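PDB 3JW4: transcriptional regulator, MarR/EmrR family from Clostridium acetobutylicum, which probably binds DNA and regulates transcription through a winged helix-turn-helix domain. Local coordinates for residues Ser29-Leu34 with Leu39-Gly44. Numbering follows the deposited sequence.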
loop_
_atom_site.group_PDB
_atom_site.type_symbol
_atom_site.label_atom_id
_atom_site.label_comp_id
_atom_site.label_asym_id
_atom_site.label_seq_id
_atom_site.Cartn_x
_atom_site.Cartn_y
_atom_site.Cartn_z
ATOM N N SER B 29 -10.899 -6.662 -2.143
ATOM C CA SER B 29 -11.401 -7.995 -1.835
ATOM C C SER B 29 -11.262 -8.282 -0.317
ATOM O O SER B 29 -12.243 -8.596 0.362
ATOM C CB SER B 29 -10.606 -9.037 -2.630
ATOM O OG SER B 29 -11.434 -9.892 -3.375
ATOM N N ALA B 30 -10.057 -8.129 0.233
ATOM C CA ALA B 30 -9.815 -8.533 1.636
ATOM C C ALA B 30 -10.461 -7.578 2.643
ATOM O O ALA B 30 -11.126 -8.031 3.566
ATOM C CB ALA B 30 -8.327 -8.681 1.936
ATOM N N ASP B 31 -10.253 -6.273 2.481
ATOM C CA ASP B 31 -10.836 -5.287 3.400
ATOM C C ASP B 31 -12.351 -5.400 3.534
ATOM O O ASP B 31 -12.889 -5.227 4.651
ATOM C CB ASP B 31 -10.488 -3.859 2.981
ATOM C CG ASP B 31 -9.044 -3.517 3.265
ATOM O OD1 ASP B 31 -8.359 -4.341 3.929
ATOM O OD2 ASP B 31 -8.607 -2.427 2.818
ATOM N N ALA B 32 -13.015 -5.700 2.410
ATOM C CA ALA B 32 -14.473 -5.820 2.374
ATOM C C ALA B 32 -14.971 -7.083 3.080
ATOM O O ALA B 32 -15.928 -7.020 3.856
ATOM C CB ALA B 32 -15.000 -5.753 0.934
ATOM N N ARG B 33 -14.306 -8.213 2.846
ATOM C CA ARG B 33 -14.675 -9.484 3.489
ATOM C C ARG B 33 -14.394 -9.515 5.018
ATOM O O ARG B 33 -15.015 -10.265 5.791
ATOM C CB ARG B 33 -13.960 -10.639 2.787
ATOM C CG ARG B 33 -14.936 -11.687 2.249
ATOM C CD ARG B 33 -14.238 -12.752 1.403
ATOM N NE ARG B 33 -14.407 -14.095 1.964
ATOM C CZ ARG B 33 -13.874 -15.200 1.451
ATOM N NH1 ARG B 33 -14.084 -16.362 2.057
ATOM N NH2 ARG B 33 -13.144 -15.157 0.334
ATOM N N LEU B 34 -13.451 -8.686 5.442
ATOM C CA LEU B 34 -13.109 -8.568 6.842
ATOM C C LEU B 34 -14.030 -7.569 7.542
ATOM O O LEU B 34 -14.442 -7.796 8.691
ATOM C CB LEU B 34 -11.667 -8.105 6.979
ATOM C CG LEU B 34 -10.625 -9.099 6.490
ATOM C CD1 LEU B 34 -9.294 -8.359 6.290
ATOM C CD2 LEU B 34 -10.508 -10.266 7.453
ATOM N N LEU B 39 -13.710 -6.540 11.557
ATOM C CA LEU B 39 -12.269 -6.750 11.644
ATOM C C LEU B 39 -11.555 -5.962 10.558
ATOM O O LEU B 39 -12.199 -5.371 9.653
ATOM C CB LEU B 39 -11.941 -8.214 11.453
ATOM C CG LEU B 39 -12.380 -9.214 12.525
ATOM C CD1 LEU B 39 -12.550 -10.612 11.873
ATOM C CD2 LEU B 39 -11.374 -9.253 13.686
ATOM N N ASN B 40 -10.234 -5.929 10.662
ATOM C CA ASN B 40 -9.409 -5.367 9.612
ATOM C C ASN B 40 -8.136 -6.187 9.508
ATOM O O ASN B 40 -7.826 -6.982 10.393
ATOM C CB ASN B 40 -9.123 -3.884 9.856
ATOM C CG ASN B 40 -8.480 -3.638 11.203
ATOM O OD1 ASN B 40 -7.305 -3.909 11.392
ATOM N ND2 ASN B 40 -9.253 -3.125 12.144
ATOM N N SER B 41 -7.409 -6.003 8.421
ATOM C CA SER B 41 -6.286 -6.870 8.116
ATOM C C SER B 41 -5.104 -6.732 9.105
ATOM O O SER B 41 -4.362 -7.703 9.341
ATOM C CB SER B 41 -5.818 -6.624 6.685
ATOM O OG SER B 41 -5.305 -5.329 6.589
ATOM N N GLN B 42 -4.939 -5.540 9.665
ATOM C CA GLN B 42 -3.877 -5.302 10.625
ATOM C C GLN B 42 -4.129 -6.090 11.941
ATOM O O GLN B 42 -3.205 -6.721 12.470
ATOM C CB GLN B 42 -3.682 -3.797 10.852
ATOM C CG GLN B 42 -2.942 -3.423 12.130
ATOM C CD GLN B 42 -2.109 -2.127 12.015
ATOM O OE1 GLN B 42 -2.540 -1.117 11.407
ATOM N NE2 GLN B 42 -0.898 -2.163 12.608
ATOM N N GLN B 43 -5.363 -6.084 12.425
ATOM C CA GLN B 43 -5.747 -6.913 13.567
ATOM C C GLN B 43 -5.505 -8.379 13.299
ATOM O O GLN B 43 -5.022 -9.075 14.156
ATOM C CB GLN B 43 -7.217 -6.806 13.899
ATOM C CG GLN B 43 -7.630 -5.491 14.400
ATOM C CD GLN B 43 -9.143 -5.374 14.376
ATOM O OE1 GLN B 43 -9.811 -5.990 13.540
ATOM N NE2 GLN B 43 -9.680 -4.626 15.301
ATOM N N GLY B 44 -5.878 -8.829 12.107
ATOM C CA GLY B 44 -5.676 -10.216 11.688
ATOM C C GLY B 44 -4.228 -10.634 11.658
ATOM O O GLY B 44 -3.874 -11.674 12.194
HETATM O O HOH W 1 -8.799 -4.279 6.482
HETATM O O HOH W 2 -11.472 -4.077 6.993
#
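Two water molecules bridge Asp31 to the chain that starts the next helix, one through its carboxylate and the other through its backbone. The first donates to Asp31 OD1 at 2.6 Å and accepts from Ser41 N at 2.9 Å, so a first-turn amide of helix 41-53 reaches the carboxylate indirectly; OD1 itself stays 4.2 Å from Ser41 OG. The second water donates to both Asp31 O and Leu39 O. A single direct hydrogen bond joins the segments, from Leu39 N to Leu34 O (3.2 Å); it closes the short connection between helices 14-35 and 41-53. Beside this polar seam, Leu34 sends its CB toward the following segment. Its chi1 of -66° sets CG beside the backbone N, and chi2 of 163° then turns CD1 to the start of the helix, 3.7 Å from Ser41 N and 3.9 Å from Ser41 CB. Leu34 and Leu39 both also pack on Phe114 of helix 105-126. Asn40 and Gln43 form a capping box: Asn40 OD1 accepts from Gln43 N (3.1 Å), and Gln43 OE1 accepts from Asn40 N (2.9 Å). The capping box and the water thus give the amides of Asn40, Ser41 and Gln43 acceptors at the start of helix 41-53, and the Asp31 carboxylate, placed one water away from a helix N-terminus, would probably be stabilised in its charged form.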